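Local coordinates for protein L-threonine 3-dehydrogenase (Clostridioides difficile, PDB 7OL1) that probably catalyses the NAD(P)-dependent oxidation of L-threonine at its 3-hydroxyl group, at residues Val209-Glu214 with Asp274-Tyr279. Residues are numbered along the deposited sequence; the frame is centred on the assembly and turned at random.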
loop_
_atom_site.group_PDB
_atom_site.type_symbol
_atom_site.label_atom_id
_atom_site.label_comp_id
_atom_site.label_asym_id
_atom_site.label_seq_id
_atom_site.Cartn_x
_atom_site.Cartn_y
_atom_site.Cartn_z
ATOM N N VAL A 209 29.518 -4.555 4.052
ATOM C CA VAL A 209 30.479 -3.857 3.144
ATOM C C VAL A 209 31.670 -3.368 3.973
ATOM O O VAL A 209 32.788 -3.847 3.700
ATOM C CB VAL A 209 29.827 -2.711 2.355
ATOM C CG1 VAL A 209 30.813 -2.087 1.378
ATOM C CG2 VAL A 209 28.587 -3.187 1.612
ATOM N N ASP A 210 31.426 -2.512 4.977
ATOM C CA ASP A 210 32.457 -1.915 5.876
ATOM C C ASP A 210 33.382 -2.999 6.458
ATOM O O ASP A 210 34.564 -2.697 6.660
ATOM C CB ASP A 210 31.821 -1.078 6.995
ATOM C CG ASP A 210 32.658 0.097 7.495
ATOM O OD1 ASP A 210 33.715 0.400 6.873
ATOM O OD2 ASP A 210 32.242 0.714 8.503
ATOM N N ILE A 211 32.888 -4.209 6.719
ATOM C CA ILE A 211 33.704 -5.326 7.286
ATOM C C ILE A 211 34.929 -5.565 6.397
ATOM O O ILE A 211 36.006 -5.823 6.952
ATOM C CB ILE A 211 32.878 -6.620 7.460
ATOM C CG1 ILE A 211 33.589 -7.617 8.380
ATOM C CG2 ILE A 211 32.535 -7.246 6.111
ATOM C CD1 ILE A 211 32.769 -8.837 8.714
ATOM N N TYR A 212 34.774 -5.516 5.074
ATOM C CA TYR A 212 35.873 -5.806 4.111
ATOM C C TYR A 212 36.885 -4.650 4.121
ATOM O O TYR A 212 38.094 -4.915 3.959
ATOM C CB TYR A 212 35.330 -6.049 2.700
ATOM C CG TYR A 212 34.540 -7.320 2.530
ATOM C CD1 TYR A 212 35.168 -8.546 2.463
ATOM C CD2 TYR A 212 33.166 -7.297 2.405
ATOM C CE1 TYR A 212 34.455 -9.720 2.291
ATOM C CE2 TYR A 212 32.435 -8.463 2.241
ATOM C CZ TYR A 212 33.079 -9.682 2.180
ATOM O OH TYR A 212 32.362 -10.829 2.008
ATOM N N TYR A 213 36.400 -3.412 4.292
ATOM C CA TYR A 213 37.232 -2.185 4.404
ATOM C C TYR A 213 38.083 -2.340 5.675
ATOM O O TYR A 213 39.315 -2.424 5.552
ATOM C CB TYR A 213 36.381 -0.903 4.340
ATOM C CG TYR A 213 35.940 -0.471 2.953
ATOM C CD1 TYR A 213 35.134 -1.291 2.183
ATOM C CD2 TYR A 213 36.304 0.750 2.400
ATOM C CE1 TYR A 213 34.702 -0.923 0.921
ATOM C CE2 TYR A 213 35.886 1.135 1.131
ATOM C CZ TYR A 213 35.078 0.293 0.388
ATOM O OH TYR A 213 34.613 0.601 -0.856
ATOM N N GLU A 214 37.454 -2.491 6.844
ATOM C CA GLU A 214 38.162 -2.571 8.152
ATOM C C GLU A 214 39.012 -3.846 8.247
ATOM O O GLU A 214 39.702 -3.971 9.268
ATOM C CB GLU A 214 37.193 -2.521 9.338
ATOM C CG GLU A 214 36.378 -1.239 9.443
ATOM C CD GLU A 214 37.178 0.050 9.505
ATOM O OE1 GLU A 214 38.293 0.024 10.054
ATOM O OE2 GLU A 214 36.678 1.074 9.001
ATOM N N ASP A 274 34.359 -15.665 9.366
ATOM C CA ASP A 274 34.928 -17.021 9.107
ATOM C C ASP A 274 35.315 -17.175 7.628
ATOM O O ASP A 274 36.291 -17.912 7.351
ATOM C CB ASP A 274 33.958 -18.145 9.503
ATOM C CG ASP A 274 33.691 -18.276 10.997
ATOM O OD1 ASP A 274 34.189 -17.429 11.774
ATOM O OD2 ASP A 274 32.982 -19.228 11.379
ATOM N N SER A 275 34.568 -16.543 6.717
ATOM C CA SER A 275 34.883 -16.491 5.264
ATOM C C SER A 275 36.048 -15.523 5.054
ATOM O O SER A 275 36.936 -15.843 4.241
ATOM C CB SER A 275 33.686 -16.112 4.425
ATOM O OG SER A 275 33.764 -16.732 3.143
ATOM N N ILE A 276 36.046 -14.391 5.767
ATOM C CA ILE A 276 37.142 -13.382 5.701
ATOM C C ILE A 276 38.427 -14.052 6.202
ATOM O O ILE A 276 39.394 -14.125 5.409
ATOM C CB ILE A 276 36.781 -12.095 6.476
ATOM C CG1 ILE A 276 35.618 -11.359 5.802
ATOM C CG2 ILE A 276 37.993 -11.189 6.648
ATOM C CD1 ILE A 276 35.503 -9.885 6.140
ATOM N N LYS A 277 38.416 -14.576 7.433
ATOM C CA LYS A 277 39.624 -15.122 8.117
ATOM C C LYS A 277 40.202 -16.295 7.290
ATOM O O LYS A 277 41.440 -16.408 7.260
ATOM C CB LYS A 277 39.327 -15.419 9.599
ATOM C CG LYS A 277 38.928 -16.852 9.933
ATOM C CD LYS A 277 38.420 -17.067 11.358
ATOM C CE LYS A 277 38.269 -18.541 11.692
ATOM N NZ LYS A 277 37.551 -18.760 12.968
ATOM N N LYS A 278 39.385 -17.080 6.568
ATOM C CA LYS A 278 39.867 -18.138 5.621
ATOM C C LYS A 278 40.848 -17.569 4.578
ATOM O O LYS A 278 41.396 -18.381 3.798
ATOM C CB LYS A 278 38.696 -18.794 4.880
ATOM C CG LYS A 278 39.075 -19.785 3.777
ATOM C CD LYS A 278 37.920 -20.644 3.275
ATOM C CE LYS A 278 36.843 -20.896 4.316
ATOM N NZ LYS A 278 35.914 -21.981 3.919
ATOM N N TYR A 279 41.012 -16.237 4.513
ATOM C CA TYR A 279 41.944 -15.529 3.593
ATOM C C TYR A 279 42.754 -14.466 4.352
ATOM O O TYR A 279 43.808 -14.103 3.840
ATOM C CB TYR A 279 41.196 -14.887 2.415
ATOM C CG TYR A 279 40.422 -15.823 1.513
ATOM C CD1 TYR A 279 40.924 -16.237 0.288
ATOM C CD2 TYR A 279 39.161 -16.279 1.874
ATOM C CE1 TYR A 279 40.206 -17.092 -0.538
ATOM C CE2 TYR A 279 38.434 -17.140 1.066
ATOM C CZ TYR A 279 38.954 -17.545 -0.149
ATOM O OH TYR A 279 38.220 -18.383 -0.942
#
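Ile-276 meets Ile-211 and Tyr-212 in a small, buried, apolar contact between two helices. Helix 207-217 supplies one side and helix 269-277 the other. In this extended short-chain dehydrogenase fold, both helices lie away from the main mixed sheet. They belong to the smaller C-terminal lobe, beside the two-stranded parallel sheet of 220-223 and 284-287. The backbones come nearest at Tyr-212 and Ile-276, whose CA atoms are 7.8 Å apart. The two segments bury 128 Å² between them.

The methyl CD1 of Ile-276 does most of the touching. CD1 of Ile-276 lies 3.7 Å from CG1 of Ile-211. Both methyls of Ile-211, CG2 and CD1, also lie close to it. On the tyrosine side, CD1 of Ile-276 is 3.9 Å from CD1 of Tyr-212. The methyl reaches the ring obliquely, and CG1 of Ile-276 follows at 4.0 Å from CE1 of Tyr-212. A chi1 of -67° puts CG1 of Ile-276 anti to its carbonyl carbon, and a near-trans chi2 (-159°) brings CD1 forward to Ile-211 and Tyr-212.

Other parts of the lobe also pack here. Tyr-221 of strand 220-223 packs on Ile-211, and Phe-283 packs on Ile-276. The hydroxyl of Tyr-212 is hydrogen-bonded to OG1 of Thr-325 in helix 321-334, which ties the far end of the ring to a third helix. The three side chains meet by apolar contact alone, so burial of hydrocarbon is what joins the two helices here, while the tyrosine's polar end is satisfied by Thr-325.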